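Local coordinates for enoyl-CoA hydratase carB homologue (Streptomyces cattleya, PDB 5O34), which probably acts as a crotonase-family lyase in the biosynthesis of the carbapenem antibiotic thienamycin, at residues M81-L95 against T134-I146. Sequence-based numbering, arbitrary orientation.
Sequences MRELDADEKVRCVVL and TVAAISKPVIAAI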
ATOM      1  N   MET A  81     -27.771  -0.024   4.257  1.00 57.48           N
ATOM      2  CA  MET A  81     -26.574   0.678   4.727  1.00 56.86           C
ATOM      3  C   MET A  81     -26.894   2.121   5.084  1.00 59.63           C
ATOM      4  O   MET A  81     -26.420   2.609   6.112  1.00 58.37           O
ATOM      5  CB  MET A  81     -25.425   0.606   3.702  1.00 59.31           C
ATOM      6  CG  MET A  81     -24.811  -0.786   3.538  1.00 63.05           C
ATOM      7  SD  MET A  81     -24.508  -1.745   5.054  1.00 67.52           S
ATOM      8  CE  MET A  81     -23.233  -0.856   5.745  1.00 63.72           C
ATOM      9  N   ARG A  82     -27.748   2.781   4.271  1.00 58.47           N
ATOM     10  CA  ARG A  82     -28.181   4.158   4.531  1.00 59.38           C
ATOM     11  C   ARG A  82     -29.159   4.260   5.709  1.00 63.63           C
ATOM     12  O   ARG A  82     -29.067   5.213   6.491  1.00 62.72           O
ATOM     13  CB  ARG A  82     -28.725   4.828   3.272  1.00 61.70           C
ATOM     14  CG  ARG A  82     -27.599   5.350   2.371  1.00 76.78           C
ATOM     15  CD  ARG A  82     -28.112   6.009   1.106  1.00 91.25           C
ATOM     16  NE  ARG A  82     -29.084   5.168   0.403  1.00103.22           N
ATOM     17  CZ  ARG A  82     -29.082   4.937  -0.904  1.00117.71           C
ATOM     18  NH1 ARG A  82     -28.145   5.476  -1.680  1.00107.10           N
ATOM     19  NH2 ARG A  82     -30.006   4.155  -1.448  1.00101.21           N
ATOM     20  N   GLU A  83     -30.041   3.252   5.878  1.00 61.31           N
ATOM     21  CA  GLU A  83     -30.976   3.182   7.011  1.00 61.78           C
ATOM     22  C   GLU A  83     -30.183   2.998   8.309  1.00 65.00           C
ATOM     23  O   GLU A  83     -30.461   3.670   9.308  1.00 64.46           O
ATOM     24  CB  GLU A  83     -31.976   2.027   6.831  1.00 63.73           C
ATOM     25  CG  GLU A  83     -33.044   2.283   5.777  1.00 78.07           C
ATOM     26  CD  GLU A  83     -33.927   1.091   5.445  1.00107.74           C
ATOM     27  OE1 GLU A  83     -33.966   0.689   4.259  1.00 99.27           O
ATOM     28  OE2 GLU A  83     -34.603   0.574   6.365  1.00111.16           O
ATOM     29  N   LEU A  84     -29.157   2.124   8.270  1.00 61.47           N
ATOM     30  CA  LEU A  84     -28.280   1.840   9.412  1.00 61.09           C
ATOM     31  C   LEU A  84     -27.420   3.040   9.823  1.00 64.69           C
ATOM     32  O   LEU A  84     -27.188   3.231  11.015  1.00 63.58           O
ATOM     33  CB  LEU A  84     -27.419   0.585   9.166  1.00 61.15           C
ATOM     34  CG  LEU A  84     -28.169  -0.747   8.971  1.00 65.70           C
ATOM     35  CD1 LEU A  84     -27.209  -1.874   8.668  1.00 65.72           C
ATOM     36  CD2 LEU A  84     -29.035  -1.101  10.178  1.00 67.33           C
ATOM     37  N   ASP A  85     -26.983   3.868   8.856  1.00 63.34           N
ATOM     38  CA  ASP A  85     -26.206   5.074   9.167  1.00 64.43           C
ATOM     39  C   ASP A  85     -27.081   6.144   9.836  1.00 70.75           C
ATOM     40  O   ASP A  85     -26.574   6.938  10.633  1.00 69.62           O
ATOM     41  CB  ASP A  85     -25.511   5.645   7.918  1.00 66.25           C
ATOM     42  CG  ASP A  85     -24.388   6.624   8.229  1.00 76.54           C
ATOM     43  OD1 ASP A  85     -24.236   7.616   7.477  1.00 79.12           O
ATOM     44  OD2 ASP A  85     -23.660   6.402   9.228  1.00 79.26           O
ATOM     45  N   ALA A  86     -28.395   6.141   9.519  1.00 69.88           N
ATOM     46  CA  ALA A  86     -29.379   7.079  10.061  1.00 70.30           C
ATOM     47  C   ALA A  86     -29.778   6.756  11.511  1.00 74.71           C
ATOM     48  O   ALA A  86     -29.914   7.679  12.311  1.00 74.86           O
ATOM     49  CB  ALA A  86     -30.608   7.126   9.165  1.00 70.98           C
ATOM     50  N   ASP A  87     -29.954   5.459  11.847  1.00 71.34           N
ATOM     51  CA  ASP A  87     -30.349   5.000  13.186  1.00 71.06           C
ATOM     52  C   ASP A  87     -29.231   5.188  14.221  1.00 76.42           C
ATOM     53  O   ASP A  87     -28.230   4.468  14.183  1.00 75.58           O
ATOM     54  CB  ASP A  87     -30.826   3.531  13.131  1.00 72.61           C
ATOM     55  CG  ASP A  87     -31.518   2.982  14.377  1.00 85.82           C
ATOM     56  OD1 ASP A  87     -31.362   3.582  15.468  1.00 86.86           O
ATOM     57  OD2 ASP A  87     -32.188   1.928  14.267  1.00 91.74           O
ATOM     58  N   GLU A  88     -29.429   6.120  15.182  1.00 74.75           N
ATOM     59  CA  GLU A  88     -28.433   6.405  16.218  1.00 75.56           C
ATOM     60  C   GLU A  88     -28.323   5.291  17.287  1.00 78.39           C
ATOM     61  O   GLU A  88     -27.341   5.263  18.039  1.00 78.93           O
ATOM     62  CB  GLU A  88     -28.634   7.805  16.842  1.00 77.64           C
ATOM     63  CG  GLU A  88     -27.465   8.341  17.681  1.00 94.42           C
ATOM     64  CD  GLU A  88     -26.022   8.273  17.179  1.00126.24           C
ATOM     65  OE1 GLU A  88     -25.717   7.499  16.240  1.00129.79           O
ATOM     66  OE2 GLU A  88     -25.175   8.973  17.780  1.00124.39           O
ATOM     67  N   LYS A  89     -29.262   4.331  17.301  1.00 74.24           N
ATOM     68  CA  LYS A  89     -29.176   3.194  18.224  1.00 73.88           C
ATOM     69  C   LYS A  89     -28.146   2.142  17.727  1.00 75.75           C
ATOM     70  O   LYS A  89     -27.723   1.289  18.506  1.00 74.95           O
ATOM     71  CB  LYS A  89     -30.559   2.581  18.491  1.00 76.96           C
ATOM     72  CG  LYS A  89     -31.459   3.491  19.323  1.00 93.37           C
ATOM     73  CD  LYS A  89     -32.830   2.886  19.557  1.00102.85           C
ATOM     74  CE  LYS A  89     -33.687   3.783  20.420  1.00114.57           C
ATOM     75  NZ  LYS A  89     -35.076   3.271  20.547  1.00122.52           N
ATOM     76  N   VAL A  90     -27.715   2.252  16.445  1.00 70.04           N
ATOM     77  CA  VAL A  90     -26.727   1.386  15.791  1.00 68.68           C
ATOM     78  C   VAL A  90     -25.331   2.030  15.889  1.00 69.88           C
ATOM     79  O   VAL A  90     -25.164   3.203  15.537  1.00 69.75           O
ATOM     80  CB  VAL A  90     -27.126   1.090  14.312  1.00 72.50           C
ATOM     81  CG1 VAL A  90     -26.051   0.283  13.582  1.00 72.25           C
ATOM     82  CG2 VAL A  90     -28.473   0.377  14.235  1.00 72.18           C
ATOM     83  N   ARG A  91     -24.342   1.265  16.376  1.00 64.25           N
ATOM     84  CA  ARG A  91     -22.958   1.728  16.502  1.00 63.25           C
ATOM     85  C   ARG A  91     -21.977   0.874  15.690  1.00 64.85           C
ATOM     86  O   ARG A  91     -20.907   1.365  15.324  1.00 64.75           O
ATOM     87  CB  ARG A  91     -22.535   1.873  17.967  1.00 63.02           C
ATOM     88  CG  ARG A  91     -22.991   3.209  18.556  1.00 69.31           C
ATOM     89  CD  ARG A  91     -22.650   3.409  20.033  1.00 75.04           C
ATOM     90  NE  ARG A  91     -23.099   2.308  20.887  1.00 83.00           N
ATOM     91  CZ  ARG A  91     -24.359   2.082  21.250  1.00 98.83           C
ATOM     92  NH1 ARG A  91     -25.337   2.869  20.814  1.00 90.56           N
ATOM     93  NH2 ARG A  91     -24.654   1.056  22.034  1.00 87.61           N
ATOM     94  N   CYS A  92     -22.366  -0.373  15.361  1.00 59.66           N
ATOM     95  CA  CYS A  92     -21.575  -1.288  14.541  1.00 58.96           C
ATOM     96  C   CYS A  92     -22.470  -2.181  13.695  1.00 60.46           C
ATOM     97  O   CYS A  92     -23.544  -2.576  14.144  1.00 60.35           O
ATOM     98  CB  CYS A  92     -20.604  -2.110  15.385  1.00 59.64           C
ATOM     99  SG  CYS A  92     -19.226  -2.831  14.440  1.00 63.60           S
ATOM    100  N   VAL A  93     -22.010  -2.506  12.473  1.00 55.05           N
ATOM    101  CA  VAL A  93     -22.707  -3.361  11.499  1.00 53.79           C
ATOM    102  C   VAL A  93     -21.876  -4.627  11.236  1.00 59.41           C
ATOM    103  O   VAL A  93     -20.658  -4.535  11.083  1.00 59.74           O
ATOM    104  CB  VAL A  93     -22.968  -2.606  10.167  1.00 56.25           C
ATOM    105  CG1 VAL A  93     -23.774  -3.448   9.190  1.00 55.41           C
ATOM    106  CG2 VAL A  93     -23.635  -1.251  10.402  1.00 55.93           C
ATOM    107  N   VAL A  94     -22.537  -5.802  11.173  1.00 56.33           N
ATOM    108  CA  VAL A  94     -21.903  -7.076  10.864  1.00 55.68           C
ATOM    109  C   VAL A  94     -22.592  -7.659   9.630  1.00 61.09           C
ATOM    110  O   VAL A  94     -23.778  -7.981   9.685  1.00 60.44           O
ATOM    111  CB  VAL A  94     -21.891  -8.081  12.061  1.00 59.06           C
ATOM    112  CG1 VAL A  94     -21.251  -9.418  11.672  1.00 58.38           C
ATOM    113  CG2 VAL A  94     -21.186  -7.490  13.275  1.00 58.89           C
ATOM    114  N   LEU A  95     -21.850  -7.761   8.517  1.00 59.36           N
ATOM    115  CA  LEU A  95     -22.286  -8.373   7.267  1.00 60.16           C
ATOM    116  C   LEU A  95     -21.863  -9.828   7.344  1.00 66.13           C
ATOM    117  O   LEU A  95     -20.686 -10.121   7.577  1.00 65.71           O
ATOM    118  CB  LEU A  95     -21.633  -7.698   6.058  1.00 60.57           C
ATOM    119  CG  LEU A  95     -22.501  -6.761   5.233  1.00 65.99           C
ATOM    120  CD1 LEU A  95     -21.691  -6.153   4.103  1.00 65.82           C
ATOM    121  CD2 LEU A  95     -23.736  -7.481   4.675  1.00 69.63           C
ATOM    122  N   THR A 134     -21.450   3.568  -0.771  1.00 50.75           N
ATOM    123  CA  THR A 134     -22.222   3.730   0.474  1.00 50.67           C
ATOM    124  C   THR A 134     -21.580   2.907   1.623  1.00 53.74           C
ATOM    125  O   THR A 134     -21.306   3.482   2.679  1.00 54.12           O
ATOM    126  CB  THR A 134     -23.748   3.497   0.271  1.00 64.28           C
ATOM    127  OG1 THR A 134     -24.455   3.953   1.423  1.00 68.23           O
ATOM    128  CG2 THR A 134     -24.113   2.046   0.042  1.00 66.93           C
ATOM    129  N   VAL A 135     -21.272   1.608   1.394  1.00 49.48           N
ATOM    130  CA  VAL A 135     -20.634   0.729   2.390  1.00 49.16           C
ATOM    131  C   VAL A 135     -19.359   1.393   2.963  1.00 53.60           C
ATOM    132  O   VAL A 135     -19.139   1.345   4.173  1.00 53.62           O
ATOM    133  CB  VAL A 135     -20.358  -0.695   1.827  1.00 52.73           C
ATOM    134  CG1 VAL A 135     -19.559  -1.553   2.815  1.00 52.36           C
ATOM    135  CG2 VAL A 135     -21.661  -1.398   1.458  1.00 52.29           C
ATOM    136  N   ALA A 136     -18.564   2.049   2.095  1.00 49.21           N
ATOM    137  CA  ALA A 136     -17.328   2.746   2.453  1.00 48.57           C
ATOM    138  C   ALA A 136     -17.540   4.181   2.969  1.00 52.48           C
ATOM    139  O   ALA A 136     -16.697   4.674   3.725  1.00 50.71           O
ATOM    140  CB  ALA A 136     -16.380   2.756   1.263  1.00 49.16           C
ATOM    141  N   ALA A 137     -18.648   4.853   2.576  1.00 50.09           N
ATOM    142  CA  ALA A 137     -18.886   6.247   3.004  1.00 50.20           C
ATOM    143  C   ALA A 137     -19.732   6.426   4.283  1.00 54.65           C
ATOM    144  O   ALA A 137     -19.687   7.516   4.852  1.00 54.92           O
ATOM    145  CB  ALA A 137     -19.474   7.075   1.872  1.00 50.66           C
ATOM    146  N   ILE A 138     -20.474   5.393   4.748  1.00 51.29           N
ATOM    147  CA  ILE A 138     -21.287   5.518   5.980  1.00 51.91           C
ATOM    148  C   ILE A 138     -20.390   5.757   7.210  1.00 57.82           C
ATOM    149  O   ILE A 138     -19.215   5.382   7.191  1.00 58.56           O
ATOM    150  CB  ILE A 138     -22.332   4.374   6.210  1.00 55.25           C
ATOM    151  CG1 ILE A 138     -21.680   2.977   6.405  1.00 56.18           C
ATOM    152  CG2 ILE A 138     -23.402   4.344   5.104  1.00 55.40           C
ATOM    153  CD1 ILE A 138     -22.444   2.096   7.440  1.00 63.83           C
ATOM    154  N   SER A 139     -20.920   6.429   8.245  1.00 54.16           N
ATOM    155  CA  SER A 139     -20.153   6.761   9.447  1.00 54.03           C
ATOM    156  C   SER A 139     -19.941   5.573  10.418  1.00 56.84           C
ATOM    157  O   SER A 139     -19.082   5.658  11.298  1.00 55.51           O
ATOM    158  CB  SER A 139     -20.777   7.955  10.166  1.00 58.20           C
ATOM    159  OG  SER A 139     -21.902   7.569  10.941  1.00 68.38           O
ATOM    160  N   LYS A 140     -20.714   4.484  10.251  1.00 53.16           N
ATOM    161  CA  LYS A 140     -20.648   3.294  11.107  1.00 53.12           C
ATOM    162  C   LYS A 140     -19.632   2.256  10.597  1.00 55.83           C
ATOM    163  O   LYS A 140     -19.659   1.934   9.402  1.00 55.17           O
ATOM    164  CB  LYS A 140     -22.041   2.611  11.214  1.00 55.72           C
ATOM    165  CG  LYS A 140     -23.255   3.543  11.349  1.00 62.40           C
ATOM    166  CD  LYS A 140     -23.341   4.191  12.727  1.00 67.08           C
ATOM    167  CE  LYS A 140     -24.358   5.299  12.764  1.00 66.24           C
ATOM    168  NZ  LYS A 140     -25.669   4.798  13.224  1.00 72.54           N
ATOM    169  N   PRO A 141     -18.807   1.641  11.484  1.00 51.87           N
ATOM    170  CA  PRO A 141     -17.899   0.579  11.024  1.00 51.24           C
ATOM    171  C   PRO A 141     -18.685  -0.657  10.615  1.00 54.66           C
ATOM    172  O   PRO A 141     -19.735  -0.948  11.187  1.00 54.18           O
ATOM    173  CB  PRO A 141     -17.026   0.282  12.251  1.00 53.02           C
ATOM    174  CG  PRO A 141     -17.230   1.413  13.156  1.00 57.86           C
ATOM    175  CD  PRO A 141     -18.635   1.878  12.928  1.00 53.74           C
ATOM    176  N   VAL A 142     -18.182  -1.363   9.604  1.00 51.02           N
ATOM    177  CA  VAL A 142     -18.813  -2.560   9.059  1.00 50.68           C
ATOM    178  C   VAL A 142     -17.824  -3.718   9.149  1.00 54.03           C
ATOM    179  O   VAL A 142     -16.687  -3.592   8.697  1.00 53.70           O
ATOM    180  CB  VAL A 142     -19.317  -2.338   7.601  1.00 54.46           C
ATOM    181  CG1 VAL A 142     -20.156  -3.516   7.119  1.00 54.09           C
ATOM    182  CG2 VAL A 142     -20.103  -1.032   7.476  1.00 54.26           C
ATOM    183  N   ILE A 143     -18.266  -4.848   9.722  1.00 50.49           N
ATOM    184  CA  ILE A 143     -17.466  -6.064   9.852  1.00 49.92           C
ATOM    185  C   ILE A 143     -17.999  -7.096   8.883  1.00 54.81           C
ATOM    186  O   ILE A 143     -19.177  -7.395   8.929  1.00 56.19           O
ATOM    187  CB  ILE A 143     -17.466  -6.624  11.304  1.00 52.43           C
ATOM    188  CG1 ILE A 143     -16.887  -5.614  12.307  1.00 52.49           C
ATOM    189  CG2 ILE A 143     -16.740  -7.985  11.391  1.00 52.58           C
ATOM    190  CD1 ILE A 143     -17.250  -5.925  13.754  1.00 57.74           C
ATOM    191  N   ALA A 144     -17.146  -7.654   8.022  1.00 51.35           N
ATOM    192  CA  ALA A 144     -17.545  -8.728   7.120  1.00 50.95           C
ATOM    193  C   ALA A 144     -17.086 -10.054   7.756  1.00 54.55           C
ATOM    194  O   ALA A 144     -15.941 -10.159   8.193  1.00 53.62           O
ATOM    195  CB  ALA A 144     -16.913  -8.540   5.752  1.00 51.43           C
ATOM    196  N   ALA A 145     -18.007 -11.024   7.884  1.00 52.13           N
ATOM    197  CA  ALA A 145     -17.733 -12.343   8.472  1.00 52.12           C
ATOM    198  C   ALA A 145     -17.883 -13.397   7.374  1.00 55.48           C
ATOM    199  O   ALA A 145     -18.982 -13.639   6.876  1.00 53.74           O
ATOM    200  CB  ALA A 145     -18.672 -12.610   9.635  1.00 52.94           C
ATOM    201  N   ILE A 146     -16.738 -13.939   6.934  1.00 54.18           N
ATOM    202  CA  ILE A 146     -16.599 -14.865   5.806  1.00 54.31           C
ATOM    203  C   ILE A 146     -16.331 -16.314   6.287  1.00 63.78           C
ATOM    204  O   ILE A 146     -15.332 -16.568   6.961  1.00 63.57           O
ATOM    205  CB  ILE A 146     -15.522 -14.304   4.818  1.00 55.42           C
ATOM    206  CG1 ILE A 146     -15.762 -12.791   4.535  1.00 54.02           C
ATOM    207  CG2 ILE A 146     -15.482 -15.100   3.515  1.00 55.76           C
ATOM    208  CD1 ILE A 146     -14.636 -12.000   3.794  1.00 53.46           C
TER
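Asp85 OD2 takes two bonds from Ser139. Ser139 OG lies 2.7 Å from Asp85 OD2, on the syn lone pair of that oxygen. The backbone N of Ser139 meets Asp85 OD2 from above the carboxylate plane, at 2.9 Å. With CG anti to the backbone N (chi1 -163°), Asp85 swings its carboxylate from the flank of the last turn of helix 71-86 to Ser139, just after helix 120-137. The Lys140 chain, bent at chi2 and chi4, brings NZ between that last turn and the end of the turn at Val90. Lys140 NZ donates to Val90 O at 2.9 Å. Lys140 NZ also donates to Leu84 O, in the carbonyl plane, at 3.1 Å.

Both segments lead from a helix into neighbouring parallel strands of the crotonase-fold sheet. Val93 N bonds to Pro141 O, and Val93 O accepts from Ile143 N at 2.8 Å. Leu95 N then bonds to Ile143 O, and Leu95 O accepts from Ala145 N. Val93 and Val142 lie side by side on one face, where Met81 reaches from helix 71-86 toward the strand. Met81 CE touches Ile138 CD1 at 3.5 Å and meets Val142 CG2 tip to tip. On the other face, Cys92 SG packs on Ile143 CD1, beside Ile240 of helix 229-242.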